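Local atomic coordinates of endo-beta-1,2-glucanase (Talaromyces funiculosus, PDB entry 6IMV), a protein that hydrolyses internal beta-1,2-glucosidic linkages of beta-1,2-glucans as an endo-acting glycoside hydrolase. Residues C15-Q20 against S31-D36; H45-N48 against N52-N55; E83-M88 against T439-L444; M88-A93 against G114-I119. All blocks are in the same frame, centred on the assembly; numbering follows the deposited sequence.

In the fold
Contacts 1, 3 and 4 are buried, whereas contact 2 lies at the surface, and their chemistry follows. Contact 1 is aromatic and joins the N-terminal loop to helix 30-41, its centre about 22 Å from the centre of the chain. Contact 2 is polar, a short loop closed by one asparagine and shaped by another. Contacts 3 and 4 share Met88 and use two successive parts of helix 80-94: the first, the most central, rests on a hydrogen bond from a side-chain amide of helix 433-443, the second on small apolar groups and a tyrosine against helix 112-133. Ile34 meets Ile443 between contacts 1 and 3, and His45 connects the loop of contact 2 with Tyr90 of contact 4.

Contact 1: C15-Q20 against S31-D36; sequences CRFAHQ and SKFIND
Phe17 and Asp36 bring their CA atoms to 7.3 Å where the irregular 15-20 loop runs beside helix 30-41, and Ala18 pairs with Phe33 at a slightly wider spacing. Phe17 carries most of the contact. Its CB is aimed at the helix, and with CG lodged between the backbone N and the carbonyl carbon (chi1 67°) the ring meets Asp36 with a face and Phe33 with an edge. The two phenyl groups form an offset edge-to-face pair: the rim of Phe17 is turned to the face of Phe33, with centroids 5.5 Å apart and planes inclined at 66°. CE1 of Phe17 meets CE1 of Phe33 at 3.8 Å. One face of Phe17 is covered by the Asp36 methylene, a CH-pi contact in which CB lies 3.8 Å from the ring centroid, close to the normal. Farther round the same ring, CE2 comes to 3.7 Å from Asp36 O. Phe33 also presents an edge to the backbone of Ala18, its CE1 standing 4.2 Å from Ala18 CA. Asp36 uses its aliphatic carbon for the aromatic ring, while OD2 of its carboxylate is hydrogen-bonded to Tyr21 OH; the Tyr21 ring in turn makes an edge-to-face pair with Phe33. The loop is anchored beyond this core by the Cys15-Cys504 disulfide and by an Arg16-Asp500 salt bridge. Phe33 reaches on to Met398 and Arg402, which places the contact where the N-terminal loop, helix 30-41 and helix 394-405 come together.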
loop_
_atom_site.group_PDB
_atom_site.type_symbol
_atom_site.label_atom_id
_atom_site.label_comp_id
_atom_site.label_asym_id
_atom_site.label_seq_id
_atom_site.Cartn_x
_atom_site.Cartn_y
_atom_site.Cartn_z
ATOM N N CYS A 15 -23.111 -0.900 10.993
ATOM C CA CYS A 15 -22.064 -1.711 10.417
ATOM C C CYS A 15 -22.268 -1.878 8.905
ATOM O O CYS A 15 -21.307 -1.813 8.138
ATOM C CB CYS A 15 -22.001 -3.083 11.070
ATOM S SG CYS A 15 -20.531 -3.988 10.532
ATOM N N ARG A 16 -23.517 -2.094 8.497
ATOM C CA ARG A 16 -23.865 -2.398 7.120
ATOM C C ARG A 16 -24.322 -1.117 6.407
ATOM O O ARG A 16 -25.311 -1.118 5.710
ATOM C CB ARG A 16 -24.927 -3.508 7.107
ATOM C CG ARG A 16 -24.977 -4.321 5.823
ATOM C CD ARG A 16 -23.730 -5.165 5.619
ATOM N NE ARG A 16 -23.833 -6.061 4.463
ATOM C CZ ARG A 16 -23.203 -5.906 3.305
ATOM N NH1 ARG A 16 -22.525 -4.796 3.040
ATOM N NH2 ARG A 16 -23.247 -6.882 2.416
ATOM N N PHE A 17 -23.542 -0.035 6.541
ATOM C CA PHE A 17 -23.924 1.289 6.048
ATOM C C PHE A 17 -23.869 1.370 4.516
ATOM O O PHE A 17 -24.539 2.229 3.930
ATOM C CB PHE A 17 -23.046 2.387 6.661
ATOM C CG PHE A 17 -21.600 2.344 6.231
ATOM C CD1 PHE A 17 -21.198 2.942 5.044
ATOM C CD2 PHE A 17 -20.650 1.694 7.000
ATOM C CE1 PHE A 17 -19.875 2.883 4.642
ATOM C CE2 PHE A 17 -19.323 1.658 6.599
ATOM C CZ PHE A 17 -18.942 2.244 5.423
ATOM N N ALA A 18 -23.089 0.499 3.864
ATOM C CA ALA A 18 -22.863 0.627 2.425
ATOM C C ALA A 18 -24.191 0.622 1.658
ATOM O O ALA A 18 -24.355 1.421 0.736
ATOM C CB ALA A 18 -21.939 -0.446 1.920
ATOM N N HIS A 19 -25.138 -0.248 2.044
ATOM C CA HIS A 19 -26.411 -0.328 1.308
ATOM C C HIS A 19 -27.483 0.601 1.902
ATOM O O HIS A 19 -28.604 0.632 1.380
ATOM C CB HIS A 19 -26.894 -1.777 1.124
ATOM C CG HIS A 19 -27.222 -2.544 2.363
ATOM N ND1 HIS A 19 -27.106 -3.923 2.399
ATOM C CD2 HIS A 19 -27.674 -2.164 3.578
ATOM C CE1 HIS A 19 -27.488 -4.366 3.582
ATOM N NE2 HIS A 19 -27.841 -3.301 4.334
ATOM N N GLN A 20 -27.136 1.379 2.938
ATOM C CA GLN A 20 -27.990 2.457 3.459
ATOM C C GLN A 20 -27.930 3.700 2.553
ATOM O O GLN A 20 -28.805 4.564 2.664
ATOM C CB GLN A 20 -27.584 2.863 4.878
ATOM C CG GLN A 20 -27.919 1.835 5.947
ATOM C CD GLN A 20 -27.501 2.297 7.323
ATOM O OE1 GLN A 20 -26.503 2.987 7.496
ATOM N NE2 GLN A 20 -28.260 1.911 8.334
ATOM N N SER A 31 -17.971 12.975 1.149
ATOM C CA SER A 31 -17.421 13.172 2.489
ATOM C C SER A 31 -18.261 12.450 3.543
ATOM O O SER A 31 -17.707 11.854 4.468
ATOM C CB SER A 31 -17.283 14.626 2.811
ATOM O OG SER A 31 -16.185 15.149 2.098
ATOM N N LYS A 32 -19.584 12.521 3.409
ATOM C CA LYS A 32 -20.452 11.907 4.381
ATOM C C LYS A 32 -20.230 10.391 4.370
ATOM O O LYS A 32 -20.131 9.756 5.426
ATOM C CB LYS A 32 -21.929 12.230 4.129
ATOM C CG LYS A 32 -22.847 11.583 5.153
ATOM C CD LYS A 32 -24.315 11.902 5.024
ATOM C CE LYS A 32 -25.124 10.969 5.898
ATOM N NZ LYS A 32 -26.574 11.238 5.780
ATOM N N PHE A 33 -20.185 9.814 3.168
ATOM C CA PHE A 33 -19.971 8.376 3.009
ATOM C C PHE A 33 -18.593 7.998 3.568
ATOM O O PHE A 33 -18.466 7.044 4.307
ATOM C CB PHE A 33 -20.113 7.967 1.541
ATOM C CG PHE A 33 -20.044 6.475 1.316
ATOM C CD1 PHE A 33 -21.149 5.668 1.547
ATOM C CD2 PHE A 33 -18.872 5.879 0.887
ATOM C CE1 PHE A 33 -21.082 4.299 1.345
ATOM C CE2 PHE A 33 -18.800 4.506 0.695
ATOM C CZ PHE A 33 -19.903 3.715 0.929
ATOM N N ILE A 34 -17.574 8.793 3.228
ATOM C CA ILE A 34 -16.195 8.505 3.648
ATOM C C ILE A 34 -16.093 8.527 5.181
ATOM O O ILE A 34 -15.335 7.758 5.768
ATOM C CB ILE A 34 -15.223 9.481 2.963
ATOM C CG1 ILE A 34 -14.983 9.065 1.513
ATOM C CG2 ILE A 34 -13.927 9.613 3.742
ATOM C CD1 ILE A 34 -14.341 10.124 0.656
ATOM N N ASN A 35 -16.869 9.413 5.818
ATOM C CA ASN A 35 -16.912 9.522 7.273
ATOM C C ASN A 35 -17.378 8.195 7.891
ATOM O O ASN A 35 -16.883 7.780 8.950
ATOM C CB ASN A 35 -17.815 10.693 7.670
ATOM C CG ASN A 35 -17.796 11.002 9.143
ATOM O OD1 ASN A 35 -16.745 11.318 9.689
ATOM N ND2 ASN A 35 -18.958 10.940 9.766
ATOM N N ASP A 36 -18.339 7.533 7.237
ATOM C CA ASP A 36 -18.825 6.229 7.691
ATOM C C ASP A 36 -17.747 5.161 7.462
ATOM O O ASP A 36 -17.504 4.329 8.341
ATOM C CB ASP A 36 -20.148 5.867 7.019
ATOM C CG ASP A 36 -21.314 6.678 7.566
ATOM O OD1 ASP A 36 -21.117 7.360 8.585
ATOM O OD2 ASP A 36 -22.399 6.627 6.972
#

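Contact 2: H45-N48 against N52-N55; sequences HQNN and NSGN
Asn47 OD1 accepts the backbone N-H of Ser53 at 2.9 Å, the hydrogen bond that closes this short surface loop around strand 51-52. A second side chain shapes the far end of the loop: Asn52 makes an Asx turn, its OD1 taking the N-H of Gly54 at 2.8 Å. The two bonds differ in directness. Between Ser53 N and Asn47 OD1 the hydrogen lies almost in line, at 175°, although the donor is tilted out of the carbonyl plane; in the tight Asx turn the angle falls to 133°. Asn47 reaches across because its CG is placed opposite the backbone N (chi1 -176°), which carries the amide toward Asn52 and Ser53 and sets OD1 3.5 Å from Asn52 CA. Asn52 turns its CB away from 45-48; its ND2 donates to Ser146 O, so this residue joins the turn to the loop beyond strand 144-145. Gly54 O and Asn55 reach the same neighbourhood through Gln149 and Ser146. Ser53 OG lies over the face of the Asn47 amide, 3.1 Å from Asn47 CG and 3.0 Å from Asn47 OD1.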
loop_
_atom_site.group_PDB
_atom_site.type_symbol
_atom_site.label_atom_id
_atom_site.label_comp_id
_atom_site.label_asym_id
_atom_site.label_seq_id
_atom_site.Cartn_x
_atom_site.Cartn_y
_atom_site.Cartn_z
ATOM N N HIS A 45 -8.194 -1.496 13.602
ATOM C CA HIS A 45 -7.057 -1.095 14.429
ATOM C C HIS A 45 -7.295 -1.525 15.879
ATOM O O HIS A 45 -7.718 -0.713 16.705
ATOM C CB HIS A 45 -6.809 0.415 14.325
ATOM C CG HIS A 45 -5.520 0.830 14.944
ATOM N ND1 HIS A 45 -5.421 1.171 16.277
ATOM C CD2 HIS A 45 -4.275 0.929 14.433
ATOM C CE1 HIS A 45 -4.171 1.483 16.554
ATOM N NE2 HIS A 45 -3.449 1.350 15.437
ATOM N N GLN A 46 -7.017 -2.799 16.160
ATOM C CA GLN A 46 -7.147 -3.390 17.489
ATOM C C GLN A 46 -6.073 -4.473 17.653
ATOM O O GLN A 46 -5.663 -5.113 16.678
ATOM C CB GLN A 46 -8.511 -4.061 17.686
ATOM C CG GLN A 46 -9.700 -3.123 17.585
ATOM C CD GLN A 46 -10.988 -3.813 17.972
ATOM O OE1 GLN A 46 -11.137 -4.251 19.111
ATOM N NE2 GLN A 46 -11.936 -3.892 17.043
ATOM N N ASN A 47 -5.646 -4.677 18.901
ATOM C CA ASN A 47 -4.753 -5.754 19.278
ATOM C C ASN A 47 -5.354 -7.092 18.831
ATOM O O ASN A 47 -6.564 -7.297 18.935
ATOM C CB ASN A 47 -4.489 -5.767 20.786
ATOM C CG ASN A 47 -3.479 -6.821 21.168
ATOM O OD1 ASN A 47 -2.377 -6.835 20.636
ATOM N ND2 ASN A 47 -3.853 -7.734 22.052
ATOM N N ASN A 48 -4.493 -7.974 18.311
ATOM C CA ASN A 48 -4.826 -9.336 17.870
ATOM C C ASN A 48 -5.662 -9.328 16.583
ATOM O O ASN A 48 -5.999 -10.394 16.076
ATOM C CB ASN A 48 -5.538 -10.156 18.954
ATOM C CG ASN A 48 -4.578 -10.801 19.930
ATOM O OD1 ASN A 48 -4.084 -10.149 20.845
ATOM N ND2 ASN A 48 -4.316 -12.083 19.760
ATOM N N ASN A 52 0.033 -6.109 17.149
ATOM C CA ASN A 52 0.386 -6.574 18.479
ATOM C C ASN A 52 0.676 -5.333 19.331
ATOM O O ASN A 52 1.660 -4.672 19.105
ATOM C CB ASN A 52 1.577 -7.532 18.385
ATOM C CG ASN A 52 2.015 -8.117 19.712
ATOM O OD1 ASN A 52 1.744 -7.543 20.768
ATOM N ND2 ASN A 52 2.714 -9.243 19.658
ATOM N N SER A 53 -0.201 -5.016 20.291
ATOM C CA SER A 53 -0.040 -3.814 21.126
ATOM C C SER A 53 1.160 -3.945 22.074
ATOM O O SER A 53 1.684 -2.940 22.564
ATOM C CB SER A 53 -1.298 -3.514 21.881
ATOM O OG SER A 53 -1.732 -4.667 22.568
ATOM N N GLY A 54 1.607 -5.178 22.326
ATOM C CA GLY A 54 2.759 -5.425 23.176
ATOM C C GLY A 54 4.062 -4.931 22.565
ATOM O O GLY A 54 4.927 -4.429 23.279
ATOM N N ASN A 55 4.237 -5.114 21.249
ATOM C CA ASN A 55 5.499 -4.738 20.586
ATOM C C ASN A 55 5.271 -3.665 19.503
ATOM O O ASN A 55 6.225 -3.212 18.882
ATOM C CB ASN A 55 6.223 -5.972 20.040
ATOM C CG ASN A 55 5.440 -6.703 18.970
ATOM O OD1 ASN A 55 4.481 -6.164 18.416
ATOM N ND2 ASN A 55 5.862 -7.922 18.663
#

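Contact 3: E83-M88 against T439-L444; sequences ESLQVM and TVNAIL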
loop_
_atom_site.group_PDB
_atom_site.type_symbol
_atom_site.label_atom_id
_atom_site.label_comp_id
_atom_site.label_asym_id
_atom_site.label_seq_id
_atom_site.Cartn_x
_atom_site.Cartn_y
_atom_site.Cartn_z
ATOM N N GLU A 83 3.762 -2.408 7.485
ATOM C CA GLU A 83 4.310 -1.373 8.361
ATOM C C GLU A 83 4.137 0.017 7.734
ATOM O O GLU A 83 3.789 0.951 8.421
ATOM C CB GLU A 83 5.785 -1.642 8.646
ATOM C CG GLU A 83 6.025 -2.867 9.501
ATOM C CD GLU A 83 5.595 -2.732 10.947
ATOM O OE1 GLU A 83 6.207 -1.914 11.671
ATOM O OE2 GLU A 83 4.651 -3.449 11.350
ATOM N N SER A 84 4.373 0.127 6.424
ATOM C CA SER A 84 4.291 1.399 5.703
ATOM C C SER A 84 2.863 1.959 5.765
ATOM O O SER A 84 2.698 3.168 5.933
ATOM C CB SER A 84 4.814 1.271 4.278
ATOM O OG SER A 84 3.823 0.758 3.412
ATOM N N LEU A 85 1.847 1.084 5.705
ATOM C CA LEU A 85 0.444 1.510 5.738
ATOM C C LEU A 85 0.071 2.020 7.138
ATOM O O LEU A 85 -0.627 3.027 7.265
ATOM C CB LEU A 85 -0.464 0.366 5.285
ATOM C CG LEU A 85 -0.329 -0.026 3.811
ATOM C CD1 LEU A 85 -1.126 -1.288 3.501
ATOM C CD2 LEU A 85 -0.762 1.108 2.891
ATOM N N GLN A 86 0.561 1.330 8.169
ATOM C CA GLN A 86 0.324 1.679 9.556
ATOM C C GLN A 86 1.022 3.009 9.879
ATOM O O GLN A 86 0.429 3.908 10.477
ATOM C CB GLN A 86 0.825 0.538 10.442
ATOM C CG GLN A 86 0.636 0.758 11.933
ATOM C CD GLN A 86 1.245 -0.362 12.740
ATOM O OE1 GLN A 86 2.093 -1.108 12.257
ATOM N NE2 GLN A 86 0.823 -0.482 13.986
ATOM N N VAL A 87 2.277 3.141 9.444
ATOM C CA VAL A 87 3.078 4.327 9.734
ATOM C C VAL A 87 2.472 5.549 9.030
ATOM O O VAL A 87 2.376 6.622 9.640
ATOM C CB VAL A 87 4.564 4.098 9.391
ATOM C CG1 VAL A 87 5.357 5.400 9.343
ATOM C CG2 VAL A 87 5.200 3.128 10.378
ATOM N N MET A 88 2.048 5.386 7.773
ATOM C CA MET A 88 1.428 6.483 7.019
ATOM C C MET A 88 0.174 6.977 7.755
ATOM O O MET A 88 -0.045 8.185 7.875
ATOM C CB MET A 88 1.062 6.047 5.593
ATOM C CG MET A 88 2.237 6.050 4.648
ATOM S SD MET A 88 1.767 5.728 2.925
ATOM C CE MET A 88 1.653 3.947 2.945
ATOM N N THR A 439 -6.689 1.882 1.042
ATOM C CA THR A 439 -7.803 2.744 0.717
ATOM C C THR A 439 -7.881 3.896 1.726
ATOM O O THR A 439 -8.030 5.048 1.343
ATOM C CB THR A 439 -9.119 1.966 0.669
ATOM O OG1 THR A 439 -8.915 0.867 -0.220
ATOM C CG2 THR A 439 -10.279 2.827 0.211
ATOM N N VAL A 440 -7.749 3.571 3.010
ATOM C CA VAL A 440 -7.755 4.584 4.061
ATOM C C VAL A 440 -6.677 5.632 3.750
ATOM O O VAL A 440 -6.963 6.837 3.766
ATOM C CB VAL A 440 -7.580 3.966 5.457
ATOM C CG1 VAL A 440 -7.334 5.037 6.520
ATOM C CG2 VAL A 440 -8.772 3.095 5.823
ATOM N N ASN A 441 -5.462 5.174 3.430
ATOM C CA ASN A 441 -4.333 6.081 3.182
ATOM C C ASN A 441 -4.603 6.943 1.939
ATOM O O ASN A 441 -4.208 8.105 1.900
ATOM C CB ASN A 441 -3.003 5.326 3.130
ATOM C CG ASN A 441 -2.402 5.165 4.508
ATOM O OD1 ASN A 441 -2.228 6.155 5.220
ATOM N ND2 ASN A 441 -2.094 3.935 4.900
ATOM N N ALA A 442 -5.312 6.396 0.945
ATOM C CA ALA A 442 -5.717 7.177 -0.231
ATOM C C ALA A 442 -6.761 8.248 0.152
ATOM O O ALA A 442 -6.693 9.376 -0.316
ATOM C CB ALA A 442 -6.211 6.257 -1.315
ATOM N N ILE A 443 -7.726 7.887 1.002
ATOM C CA ILE A 443 -8.744 8.828 1.499
ATOM C C ILE A 443 -8.062 10.006 2.217
ATOM O O ILE A 443 -8.517 11.126 2.094
ATOM C CB ILE A 443 -9.762 8.106 2.406
ATOM C CG1 ILE A 443 -10.728 7.245 1.587
ATOM C CG2 ILE A 443 -10.496 9.084 3.317
ATOM C CD1 ILE A 443 -11.514 6.237 2.403
ATOM N N LEU A 444 -6.957 9.746 2.930
ATOM C CA LEU A 444 -6.211 10.780 3.695
ATOM C C LEU A 444 -5.255 11.578 2.792
ATOM O O LEU A 444 -4.572 12.479 3.272
ATOM C CB LEU A 444 -5.433 10.094 4.823
ATOM C CG LEU A 444 -6.296 9.441 5.898
ATOM C CD1 LEU A 444 -5.433 8.669 6.877
ATOM C CD2 LEU A 444 -7.130 10.486 6.629
#
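Asn441 drives its amide into the side of helix 80-94, and almost all of the close packing between the two segments gathers round that one group. Its ND2 donates to Leu85 O at 2.9 Å with an N-H...O angle of 161°. The bond is well aimed at both ends: the donor lies in the carbonyl plane on a lone pair, and the oxygen is nearly coplanar with the amide of Asn441. The amide is thereby held against rotation, and its remaining atoms fall into place. OD1 packs 3.3 Å from Met88 CB, while Leu85 CD2 comes to 3.7 Å from ND2 as the leucine side chain crosses the amide at a slant. A buried polar side chain thus pays for its burial with a main-chain oxygen of a helix far away in sequence. These are two helices of an enzyme probably built as an (alpha/alpha)6 barrel, and both lead to the sugar: helix 80-94 carries Lys82 and helix 433-443 carries Asp434, each part of the glucose pocket, with the Leu85 side chain about 8 Å from the bound beta-D-glucopyranose. Toward the end of helix 433-443 the fit to 83-88 is looser. Leu444, partly exposed, aims its CB at helix 80-94 but stays 5.5 Å from the 83-88 segment and packs on Leu89 instead; Ile443, also partly exposed, packs on Ile34 and Leu38 of helix 30-41.

Contact 4: M88-A93 against G114-I119; sequences MLYAHA and GIAASI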
loop_
_atom_site.group_PDB
_atom_site.type_symbol
_atom_site.label_atom_id
_atom_site.label_comp_id
_atom_site.label_asym_id
_atom_site.label_seq_id
_atom_site.Cartn_x
_atom_site.Cartn_y
_atom_site.Cartn_z
ATOM N N MET A 88 2.048 5.386 7.773
ATOM C CA MET A 88 1.428 6.483 7.019
ATOM C C MET A 88 0.174 6.977 7.755
ATOM O O MET A 88 -0.045 8.185 7.875
ATOM C CB MET A 88 1.062 6.047 5.593
ATOM C CG MET A 88 2.237 6.050 4.648
ATOM S SD MET A 88 1.767 5.728 2.925
ATOM C CE MET A 88 1.653 3.947 2.945
ATOM N N LEU A 89 -0.649 6.042 8.246
ATOM C CA LEU A 89 -1.854 6.382 9.014
ATOM C C LEU A 89 -1.443 7.198 10.248
ATOM O O LEU A 89 -2.063 8.219 10.553
ATOM C CB LEU A 89 -2.574 5.090 9.401
ATOM C CG LEU A 89 -3.911 5.184 10.132
ATOM C CD1 LEU A 89 -3.726 5.344 11.625
ATOM C CD2 LEU A 89 -4.813 6.274 9.591
ATOM N N TYR A 90 -0.400 6.730 10.949
ATOM C CA TYR A 90 0.075 7.372 12.171
ATOM C C TYR A 90 0.658 8.763 11.887
ATOM O O TYR A 90 0.590 9.632 12.757
ATOM C CB TYR A 90 1.090 6.493 12.905
ATOM C CG TYR A 90 0.546 5.215 13.488
ATOM C CD1 TYR A 90 -0.801 5.034 13.756
ATOM C CD2 TYR A 90 1.405 4.172 13.781
ATOM C CE1 TYR A 90 -1.273 3.841 14.282
ATOM C CE2 TYR A 90 0.951 2.978 14.312
ATOM C CZ TYR A 90 -0.394 2.812 14.575
ATOM O OH TYR A 90 -0.826 1.630 15.087
ATOM N N ALA A 91 1.227 8.972 10.694
ATOM C CA ALA A 91 1.750 10.277 10.306
ATOM C C ALA A 91 0.602 11.295 10.278
ATOM O O ALA A 91 0.730 12.386 10.839
ATOM C CB ALA A 91 2.478 10.193 8.988
ATOM N N HIS A 92 -0.538 10.908 9.689
ATOM C CA HIS A 92 -1.713 11.781 9.644
ATOM C C HIS A 92 -2.281 11.987 11.056
ATOM O O HIS A 92 -2.654 13.108 11.419
ATOM C CB HIS A 92 -2.765 11.230 8.674
ATOM C CG HIS A 92 -2.350 11.312 7.243
ATOM N ND1 HIS A 92 -2.224 12.520 6.579
ATOM C CD2 HIS A 92 -2.025 10.353 6.349
ATOM C CE1 HIS A 92 -1.849 12.296 5.335
ATOM N NE2 HIS A 92 -1.716 10.973 5.170
ATOM N N ALA A 93 -2.362 10.897 11.831
ATOM C CA ALA A 93 -2.939 10.919 13.168
ATOM C C ALA A 93 -2.152 11.880 14.071
ATOM O O ALA A 93 -2.751 12.722 14.755
ATOM C CB ALA A 93 -2.979 9.532 13.754
ATOM N N GLY A 114 -1.726 10.994 20.535
ATOM C CA GLY A 114 -1.122 10.237 21.633
ATOM C C GLY A 114 -1.088 8.743 21.344
ATOM O O GLY A 114 -0.105 8.071 21.654
ATOM N N ILE A 115 -2.167 8.224 20.747
ATOM C CA ILE A 115 -2.241 6.809 20.375
ATOM C C ILE A 115 -1.152 6.499 19.331
ATOM O O ILE A 115 -0.379 5.551 19.509
ATOM C CB ILE A 115 -3.651 6.413 19.892
ATOM C CG1 ILE A 115 -4.681 6.498 21.023
ATOM C CG2 ILE A 115 -3.634 5.024 19.262
ATOM C CD1 ILE A 115 -6.134 6.507 20.551
ATOM N N ALA A 116 -1.077 7.310 18.272
ATOM C CA ALA A 116 -0.057 7.121 17.234
ATOM C C ALA A 116 1.356 7.183 17.845
ATOM O O ALA A 116 2.203 6.324 17.558
ATOM C CB ALA A 116 -0.230 8.146 16.142
ATOM N N ALA A 117 1.604 8.191 18.696
ATOM C CA ALA A 117 2.929 8.409 19.294
ATOM C C ALA A 117 3.320 7.200 20.153
ATOM O O ALA A 117 4.433 6.696 20.075
ATOM C CB ALA A 117 2.944 9.689 20.101
ATOM N N SER A 118 2.378 6.732 20.964
ATOM C CA SER A 118 2.621 5.620 21.877
ATOM C C SER A 118 2.999 4.339 21.109
ATOM O O SER A 118 3.978 3.656 21.470
ATOM C CB SER A 118 1.436 5.398 22.745
ATOM O OG SER A 118 1.589 4.211 23.476
ATOM N N ILE A 119 2.233 4.006 20.067
ATOM C CA ILE A 119 2.470 2.780 19.314
ATOM C C ILE A 119 3.812 2.891 18.569
ATOM O O ILE A 119 4.579 1.933 18.515
ATOM C CB ILE A 119 1.290 2.447 18.375
ATOM C CG1 ILE A 119 0.010 2.144 19.162
ATOM C CG2 ILE A 119 1.656 1.291 17.457
ATOM C CD1 ILE A 119 -1.264 2.208 18.342
#
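Tyr90 and Ala116 stand where helices 80-94 and 112-133 come nearest, with CA atoms 5.1 Å apart. The short axes approach to 8.7 Å and run at 135° to each other, so the helices pass in broadly opposite directions at a marked tilt. Small apolar groups allow this closeness. Ala116 CB is held between two residues of the opposite helix, 3.9 Å from Tyr90 CB and equally far from Ala93 CB, and touches Tyr90 O from the same spot. The aromatic part of the contact belongs to Tyr90: the backbone CA of Ala116 lies over one face of its ring, and Ile119 continues the cover from an oblique direction, with CG2 3.6 Å from Tyr90 CE2. The isoleucine chain crosses the tyrosine at about a right angle, its CD1 ending 3.3 Å from Tyr90 OH. Tyr90 reaches this far along the neighbouring helix because its CG is anti to the carbonyl carbon (chi1 -67°). Polar bonding between the two segments is absent; the hydroxyl finds its partners beside them, in His45 NE2 of the loop after helix 30-41 and in Gln86 NE2 one turn back on its own helix. Ile119 also packs on His45. Close, alanine-lined crossing of helices that run broadly antiparallel is in keeping with the helical barrel of an (alpha/alpha)6 fold, probably adopted here.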